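Local coordinates for protein putative Phosphate (Eubacterium rectale, PDB 3DAO) that is probably a phosphatase of the haloacid dehalogenase-like hydrolase family, expected to remove phosphate from a substrate not yet identified, at residues V59-F70 with L80-R91; G209-S217 with N238-A246. One frame throughout, in Å; residues are numbered along the deposited sequence.

Contact 1: residues V59-F70 with L80-R91; sequences VVCSGRQFSSEF and LLYITDGGTVVR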
# COMPACT_ATOMS: atom_id res chain seq x y z
N VAL A 59 -6.29 -12.04 2.37
CA VAL A 59 -5.66 -11.00 1.58
C VAL A 59 -4.78 -10.09 2.43
O VAL A 59 -5.23 -9.52 3.42
CB VAL A 59 -6.71 -10.09 0.88
CG1 VAL A 59 -6.04 -9.04 -0.05
CG2 VAL A 59 -7.87 -10.89 0.13
N VAL A 60 -3.52 -10.03 2.04
CA VAL A 60 -2.57 -9.07 2.61
C VAL A 60 -2.75 -7.80 1.77
O VAL A 60 -2.59 -7.84 0.55
CB VAL A 60 -1.12 -9.57 2.50
CG1 VAL A 60 -0.21 -8.59 3.12
CG2 VAL A 60 -0.94 -10.94 3.16
N CYS A 61 -3.09 -6.71 2.44
CA CYS A 61 -3.49 -5.43 1.81
C CYS A 61 -2.76 -4.27 2.46
O CYS A 61 -3.14 -3.80 3.54
CB CYS A 61 -5.00 -5.29 1.98
SG CYS A 61 -5.69 -3.84 1.14
N SER A 62 -1.71 -3.83 1.78
CA SER A 62 -0.74 -2.91 2.35
C SER A 62 -0.06 -1.92 1.42
O SER A 62 -0.14 -1.97 0.19
CB SER A 62 0.36 -3.82 2.95
OG SER A 62 1.44 -3.14 3.56
N GLY A 63 0.61 -1.00 2.09
CA GLY A 63 1.43 -0.01 1.40
C GLY A 63 2.71 -0.64 0.91
O GLY A 63 3.41 -0.11 0.07
N ARG A 64 3.01 -1.82 1.44
CA ARG A 64 4.27 -2.48 1.12
C ARG A 64 4.33 -3.01 -0.29
O ARG A 64 3.30 -3.27 -0.92
CB ARG A 64 4.53 -3.68 2.07
CG ARG A 64 4.80 -3.38 3.51
CD ARG A 64 5.41 -4.64 4.16
NE ARG A 64 5.64 -4.44 5.59
CZ ARG A 64 6.44 -5.19 6.31
NH1 ARG A 64 7.10 -6.17 5.74
NH2 ARG A 64 6.60 -4.92 7.60
N GLN A 65 5.56 -3.16 -0.78
CA GLN A 65 5.83 -3.78 -2.07
C GLN A 65 5.55 -5.26 -1.97
O GLN A 65 5.54 -5.82 -0.89
CB GLN A 65 7.29 -3.66 -2.49
CG GLN A 65 7.75 -2.27 -2.70
CD GLN A 65 9.15 -2.25 -3.20
OE1 GLN A 65 10.09 -2.63 -2.48
NE2 GLN A 65 9.33 -1.77 -4.43
N PHE A 66 5.37 -5.89 -3.13
CA PHE A 66 5.09 -7.34 -3.17
C PHE A 66 6.19 -8.12 -2.52
O PHE A 66 5.94 -8.98 -1.69
CB PHE A 66 4.85 -7.82 -4.60
CG PHE A 66 4.68 -9.29 -4.71
CD1 PHE A 66 3.68 -9.95 -4.00
CD2 PHE A 66 5.52 -10.04 -5.52
CE1 PHE A 66 3.51 -11.32 -4.13
CE2 PHE A 66 5.34 -11.40 -5.65
CZ PHE A 66 4.31 -12.04 -4.96
N SER A 67 7.42 -7.80 -2.88
CA SER A 67 8.58 -8.53 -2.38
C SER A 67 8.59 -8.60 -0.86
O SER A 67 8.94 -9.62 -0.27
CB SER A 67 9.92 -7.90 -2.86
OG SER A 67 10.03 -6.54 -2.44
N SER A 68 8.19 -7.50 -0.25
CA SER A 68 8.17 -7.37 1.21
C SER A 68 7.05 -8.21 1.83
O SER A 68 7.23 -8.91 2.82
CB SER A 68 8.06 -5.91 1.63
OG SER A 68 8.16 -5.82 3.04
N GLU A 69 5.89 -8.18 1.19
CA GLU A 69 4.76 -8.99 1.67
C GLU A 69 5.06 -10.47 1.54
O GLU A 69 4.76 -11.29 2.43
CB GLU A 69 3.47 -8.68 0.89
CG GLU A 69 2.96 -7.28 1.02
CD GLU A 69 1.71 -7.02 0.18
OE1 GLU A 69 1.39 -7.84 -0.69
OE2 GLU A 69 1.03 -6.00 0.39
N PHE A 70 5.70 -10.80 0.44
CA PHE A 70 5.89 -12.21 0.03
C PHE A 70 6.92 -12.84 0.96
O PHE A 70 6.83 -14.01 1.32
CB PHE A 70 6.34 -12.27 -1.43
CG PHE A 70 5.97 -13.55 -2.17
CD1 PHE A 70 4.68 -14.06 -2.15
CD2 PHE A 70 6.91 -14.14 -3.01
CE1 PHE A 70 4.35 -15.18 -2.90
CE2 PHE A 70 6.58 -15.23 -3.77
CZ PHE A 70 5.31 -15.77 -3.69
N LEU A 80 -1.98 -17.14 -0.33
CA LEU A 80 -2.52 -15.78 -0.09
C LEU A 80 -2.77 -15.00 -1.35
O LEU A 80 -2.28 -15.36 -2.43
CB LEU A 80 -1.53 -14.95 0.77
CG LEU A 80 -1.07 -15.54 2.10
CD1 LEU A 80 -0.04 -14.66 2.79
CD2 LEU A 80 -2.30 -15.75 3.01
N LEU A 81 -3.61 -13.96 -1.19
CA LEU A 81 -3.79 -12.91 -2.22
C LEU A 81 -3.13 -11.64 -1.70
O LEU A 81 -3.05 -11.40 -0.50
CB LEU A 81 -5.24 -12.67 -2.55
CG LEU A 81 -5.91 -13.80 -3.34
CD1 LEU A 81 -7.38 -13.48 -3.48
CD2 LEU A 81 -5.26 -13.98 -4.69
N TYR A 82 -2.60 -10.87 -2.64
CA TYR A 82 -1.80 -9.69 -2.31
C TYR A 82 -2.26 -8.42 -2.98
O TYR A 82 -2.45 -8.36 -4.19
CB TYR A 82 -0.34 -9.92 -2.74
CG TYR A 82 0.29 -11.13 -2.11
CD1 TYR A 82 0.10 -12.39 -2.64
CD2 TYR A 82 1.08 -11.01 -0.98
CE1 TYR A 82 0.67 -13.49 -2.05
CE2 TYR A 82 1.65 -12.13 -0.38
CZ TYR A 82 1.44 -13.36 -0.90
OH TYR A 82 2.02 -14.46 -0.28
N ILE A 83 -2.44 -7.41 -2.14
CA ILE A 83 -2.70 -6.04 -2.59
C ILE A 83 -1.48 -5.26 -2.10
O ILE A 83 -1.15 -5.25 -0.91
CB ILE A 83 -4.04 -5.48 -2.09
CG1 ILE A 83 -5.22 -6.23 -2.73
CG2 ILE A 83 -4.13 -3.95 -2.43
CD1 ILE A 83 -6.57 -5.96 -2.09
N THR A 84 -0.78 -4.63 -3.05
CA THR A 84 0.49 -4.00 -2.75
C THR A 84 0.49 -2.54 -3.12
O THR A 84 -0.38 -2.04 -3.83
CB THR A 84 1.65 -4.68 -3.56
OG1 THR A 84 1.69 -4.21 -4.92
CG2 THR A 84 1.54 -6.23 -3.55
N ASP A 85 1.49 -1.85 -2.59
CA ASP A 85 1.76 -0.46 -3.00
C ASP A 85 0.55 0.43 -2.85
O ASP A 85 0.28 1.31 -3.70
CB ASP A 85 2.29 -0.40 -4.44
CG ASP A 85 3.66 -1.03 -4.59
OD1 ASP A 85 3.73 -2.24 -4.81
OD2 ASP A 85 4.67 -0.29 -4.49
N GLY A 86 -0.19 0.14 -1.80
CA GLY A 86 -1.35 0.92 -1.39
C GLY A 86 -2.57 0.73 -2.26
O GLY A 86 -3.48 1.56 -2.26
N GLY A 87 -2.61 -0.37 -2.99
CA GLY A 87 -3.78 -0.63 -3.84
C GLY A 87 -3.58 -0.48 -5.34
O GLY A 87 -4.54 -0.56 -6.09
N THR A 88 -2.34 -0.33 -5.79
CA THR A 88 -2.04 -0.14 -7.20
C THR A 88 -1.77 -1.46 -7.94
O THR A 88 -1.77 -1.52 -9.17
CB THR A 88 -0.85 0.80 -7.44
OG1 THR A 88 0.30 0.34 -6.71
CG2 THR A 88 -1.21 2.25 -7.04
N VAL A 89 -1.58 -2.52 -7.14
CA VAL A 89 -1.37 -3.88 -7.68
C VAL A 89 -2.10 -4.91 -6.83
O VAL A 89 -2.06 -4.84 -5.59
CB VAL A 89 0.12 -4.27 -7.70
CG1 VAL A 89 0.34 -5.57 -8.51
CG2 VAL A 89 0.99 -3.13 -8.24
N VAL A 90 -2.79 -5.80 -7.55
CA VAL A 90 -3.52 -6.94 -7.00
C VAL A 90 -2.98 -8.20 -7.71
O VAL A 90 -2.99 -8.30 -8.94
CB VAL A 90 -5.02 -6.85 -7.27
CG1 VAL A 90 -5.78 -8.04 -6.63
CG2 VAL A 90 -5.61 -5.50 -6.82
N ARG A 91 -2.51 -9.15 -6.92
CA ARG A 91 -1.87 -10.33 -7.48
C ARG A 91 -1.96 -11.58 -6.62
O ARG A 91 -2.18 -11.54 -5.38
CB ARG A 91 -0.39 -10.02 -7.78
CG ARG A 91 0.53 -9.64 -6.61
CD ARG A 91 1.95 -9.63 -7.18
NE ARG A 91 2.24 -10.98 -7.67
CZ ARG A 91 3.27 -11.33 -8.43
NH1 ARG A 91 4.16 -10.42 -8.87
NH2 ARG A 91 3.38 -12.60 -8.76
O HOH W 1 7.01 -0.78 -5.81
O HOH W 2 5.29 -4.19 -5.51
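Arg-91 lays its guanidinium flat on one face of the Phe-66 ring, the two planes only 5° apart and their centres 3.9 Å from each other. Its CD also sits over that face, 3.6 Å from the Phe-66 ring centroid in a CH-pi contact, because the chain bends at chi3 (-61°) and brings methylene and cation down on the same side. The opposite face of Phe-66 takes CB of Phe-70. At its edge, Phe-66 points CE1 into the face of Tyr-82, 3.8 Å from Tyr-82 CG, a T-shaped pair with planes at 87°. Phe-70 adds an offset edge-to-face contact, its CD1 3.5 Å from Tyr-82 CZ, while the Tyr-82 hydroxyl hydrogen-bonds to the carbonyl O of Lys-77. With an alanine here in place of Tyr-82, the edges of Phe-66 and Phe-70 are likely to lose the face they meet, and the Lys-77 carbonyl this partner.

These rings pack helix 66-72 against strand 81-84 in a beta-alpha-beta crossover of the Rossmann-like HAD core, where strands 57-61 and 81-84 run side by side in parallel. Val-60 N donates to Leu-81 O, and Ile-83 N returns a nearly straight bond to Val-60 O at 2.7 Å. On the sheet face carrying Val-59, Cys-61 and Ile-83, Val-59 CG1 packs 3.7 Å from Ile-83 CD1. Beneath the helix, Glu-69 reaches the sheet with OE2 2.6 Å from Ile-83 O; OE1 lies at the edge of the Tyr-82 ring, buried without a polar partner. Past the strand ends, Asp-85 N donates to Arg-64 O, and two waters tie the Asp-85 carboxylate to Phe-66 N and Gln-65 NE2.

Contact 2: residues G209-S217 with N238-A246; sequences GVSKWTALS and NDIEMLQNA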
# COMPACT_ATOMS: atom_id res chain seq x y z
N GLY A 209 -8.35 7.49 -8.51
CA GLY A 209 -9.26 6.44 -8.03
C GLY A 209 -8.62 5.30 -7.29
O GLY A 209 -9.29 4.38 -6.81
N VAL A 210 -7.31 5.35 -7.19
CA VAL A 210 -6.58 4.29 -6.49
C VAL A 210 -6.83 4.34 -5.00
O VAL A 210 -6.85 5.40 -4.38
CB VAL A 210 -5.06 4.36 -6.75
CG1 VAL A 210 -4.25 3.59 -5.65
CG2 VAL A 210 -4.73 3.85 -8.12
N SER A 211 -7.04 3.16 -4.43
CA SER A 211 -7.12 3.03 -2.98
C SER A 211 -7.11 1.56 -2.57
O SER A 211 -7.32 0.68 -3.38
CB SER A 211 -8.40 3.64 -2.43
OG SER A 211 -9.57 2.87 -2.77
N LYS A 212 -6.93 1.35 -1.28
CA LYS A 212 -7.00 -0.01 -0.74
C LYS A 212 -8.40 -0.59 -0.99
O LYS A 212 -8.56 -1.74 -1.41
CB LYS A 212 -6.66 -0.04 0.76
CG LYS A 212 -5.21 0.08 1.09
CD LYS A 212 -5.04 0.13 2.63
CE LYS A 212 -3.61 -0.03 3.02
NZ LYS A 212 -3.47 0.28 4.48
N TRP A 213 -9.43 0.23 -0.82
CA TRP A 213 -10.82 -0.28 -0.99
C TRP A 213 -11.13 -0.57 -2.45
O TRP A 213 -11.78 -1.55 -2.78
CB TRP A 213 -11.88 0.65 -0.41
CG TRP A 213 -13.23 0.05 -0.59
CD1 TRP A 213 -14.19 0.46 -1.46
CD2 TRP A 213 -13.73 -1.16 0.01
NE1 TRP A 213 -15.29 -0.38 -1.40
CE2 TRP A 213 -15.03 -1.37 -0.49
CE3 TRP A 213 -13.22 -2.04 0.95
CZ2 TRP A 213 -15.81 -2.45 -0.10
CZ3 TRP A 213 -14.02 -3.13 1.35
CH2 TRP A 213 -15.28 -3.31 0.83
N THR A 214 -10.62 0.25 -3.35
CA THR A 214 -10.80 -0.01 -4.79
C THR A 214 -10.26 -1.38 -5.17
O THR A 214 -10.92 -2.22 -5.83
CB THR A 214 -10.13 1.08 -5.67
OG1 THR A 214 -10.78 2.33 -5.40
CG2 THR A 214 -10.29 0.77 -7.17
N ALA A 215 -9.03 -1.61 -4.73
CA ALA A 215 -8.33 -2.85 -5.04
C ALA A 215 -9.03 -4.02 -4.35
O ALA A 215 -9.16 -5.08 -4.93
CB ALA A 215 -6.85 -2.81 -4.61
N LEU A 216 -9.43 -3.82 -3.11
CA LEU A 216 -10.09 -4.90 -2.37
C LEU A 216 -11.43 -5.22 -3.00
O LEU A 216 -11.82 -6.37 -3.11
CB LEU A 216 -10.21 -4.58 -0.88
CG LEU A 216 -10.64 -5.71 0.04
CD1 LEU A 216 -9.70 -6.88 -0.13
CD2 LEU A 216 -10.73 -5.25 1.51
N SER A 217 -12.12 -4.19 -3.46
CA SER A 217 -13.42 -4.37 -4.11
C SER A 217 -13.30 -5.20 -5.38
O SER A 217 -14.19 -5.98 -5.72
CB SER A 217 -14.04 -3.01 -4.44
OG SER A 217 -14.32 -2.31 -3.26
N ASN A 238 -5.90 5.73 6.35
CA ASN A 238 -6.13 5.22 4.97
C ASN A 238 -6.88 3.86 4.94
O ASN A 238 -7.21 3.34 3.88
CB ASN A 238 -4.85 5.19 4.10
CG ASN A 238 -3.86 4.08 4.47
OD1 ASN A 238 -4.22 3.06 5.05
ND2 ASN A 238 -2.60 4.26 4.07
N ASP A 239 -7.17 3.33 6.12
CA ASP A 239 -7.90 2.05 6.24
C ASP A 239 -9.36 2.29 6.52
O ASP A 239 -10.17 1.36 6.57
CB ASP A 239 -7.35 1.22 7.41
CG ASP A 239 -5.99 0.65 7.14
OD1 ASP A 239 -5.73 0.19 6.00
OD2 ASP A 239 -5.16 0.65 8.07
N ILE A 240 -9.71 3.55 6.71
CA ILE A 240 -11.08 3.89 7.12
C ILE A 240 -12.17 3.38 6.17
O ILE A 240 -13.19 2.83 6.60
CB ILE A 240 -11.22 5.40 7.43
CG1 ILE A 240 -10.61 5.67 8.81
CG2 ILE A 240 -12.69 5.83 7.40
CD1 ILE A 240 -10.52 7.17 9.22
N GLU A 241 -11.96 3.58 4.89
CA GLU A 241 -12.98 3.17 3.91
C GLU A 241 -13.22 1.66 3.98
O GLU A 241 -14.36 1.20 4.01
CB GLU A 241 -12.58 3.63 2.49
CG GLU A 241 -13.63 3.30 1.46
CD GLU A 241 -13.31 3.83 0.07
OE1 GLU A 241 -12.10 3.93 -0.28
OE2 GLU A 241 -14.30 4.14 -0.65
N MSE A 242 -12.14 0.87 4.07
CA MSE A 242 -12.32 -0.60 4.11
C MSE A 242 -12.94 -1.01 5.44
O MSE A 242 -13.81 -1.88 5.50
CB MSE A 242 -11.03 -1.39 3.74
CG MSE A 242 -9.96 -1.44 4.71
SE MSE A 242 -8.60 -2.65 3.97
CE MSE A 242 -7.35 -2.69 5.47
N LEU A 243 -12.54 -0.33 6.51
CA LEU A 243 -13.10 -0.66 7.85
C LEU A 243 -14.60 -0.38 7.87
O LEU A 243 -15.39 -1.08 8.47
CB LEU A 243 -12.37 0.11 8.95
CG LEU A 243 -10.88 -0.20 9.17
CD1 LEU A 243 -10.24 0.81 10.17
CD2 LEU A 243 -10.64 -1.64 9.62
N GLN A 244 -15.00 0.69 7.20
CA GLN A 244 -16.43 1.08 7.13
C GLN A 244 -17.27 0.21 6.25
O GLN A 244 -18.43 -0.07 6.55
CB GLN A 244 -16.59 2.51 6.60
CG GLN A 244 -16.10 3.55 7.57
CD GLN A 244 -16.24 4.97 7.04
OE1 GLN A 244 -16.30 5.20 5.83
NE2 GLN A 244 -16.24 5.91 7.94
N ASN A 245 -16.68 -0.22 5.15
CA ASN A 245 -17.43 -0.97 4.14
C ASN A 245 -17.52 -2.48 4.39
O ASN A 245 -18.44 -3.15 3.91
CB ASN A 245 -16.85 -0.72 2.74
CG ASN A 245 -17.10 0.70 2.26
OD1 ASN A 245 -17.87 1.44 2.88
ND2 ASN A 245 -16.45 1.08 1.17
N ALA A 246 -16.54 -3.00 5.11
CA ALA A 246 -16.48 -4.44 5.46
C ALA A 246 -17.59 -4.77 6.46
O ALA A 246 -17.88 -3.98 7.36
CB ALA A 246 -15.11 -4.80 6.05
O HOH W 3 -11.63 4.50 -2.71
O HOH W 4 -6.36 3.49 0.92
O HOH W 5 -9.62 2.85 0.62
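Trp-213 lies with one face of its indole under Asn-245. CB of Asn-245 stands 3.6 Å from the centroid of the six-membered ring of Trp-213, a CH-pi contact, while ND2 of Asn-245 sits toward the rim, 3.2 Å from Trp-213 NE1. Those two nitrogens are both donors, so they meet by packing, and the amide stands steeply to the indole plane. Ser-217 CB lies against the opposite face. With its CG anti to the backbone N (chi1 -178°), Trp-213 swings its ring across helix 240-245, where CE3 comes 3.6 Å from Met-242 CB. The selenium SE of Met-242, a selenomethionine, packs 4.2 Å from Leu-216 CD2. Glu-241 comes in at the root of the indole, its OE1 beside Trp-213 CB.

The axes of 212-217 and 240-245 come within 9.1 Å at 48°, with Leu-216 and Met-242 both resting on Cys-232 of strand 230-234 in the Rossmann-like core. At the leading end of the pair, Lys-212 stretches out fully and its NZ forms a salt bridge to Asp-239 OD1 at 2.7 Å, arriving on the syn side but 27° out of the carboxylate plane. The same NZ donates to Asn-238 OD1 at 2.9 Å and makes another salt bridge to Asp-27, the first aspartate of what looks like the DxDx(T/V) motif of HAD enzymes, consistent with the lysine and acidic loop of the active site in HAD phosphatases. Asp-239 OD2 is held by the backbone N atoms of Asp-235 and Asn-236, which fixes the carboxylate facing the lysine. Solvent fills in beside it: one water links Lys-212 N to Asn-238 O, and two more join Glu-241 OE1 to Trp-213 N and to Ser-211 OG, the N-cap hydroxyl that also accepts from Thr-214 N.

How the contacts relate
Contact 1 comes first along the chain and contact 2 follows it, their centres about 13 Å apart. Both belong to the Rossmann-like core built round the eight-stranded mixed sheet. Contact 1 joins two of its parallel strands and the helix between them; contact 2 pairs helix 212-222 with helix 240-245. They touch directly where helix 212-222 packs on strand 81-84: Ile-83 CD1 is 3.7 Å from Leu-216 CA, and Ala-215 CB meets Ile-83 CG2. Each contact sends one basic side chain, Arg-64 from the first and Lys-212 from the second, toward the end of strand 23-26, so both border the probable catalytic motif there.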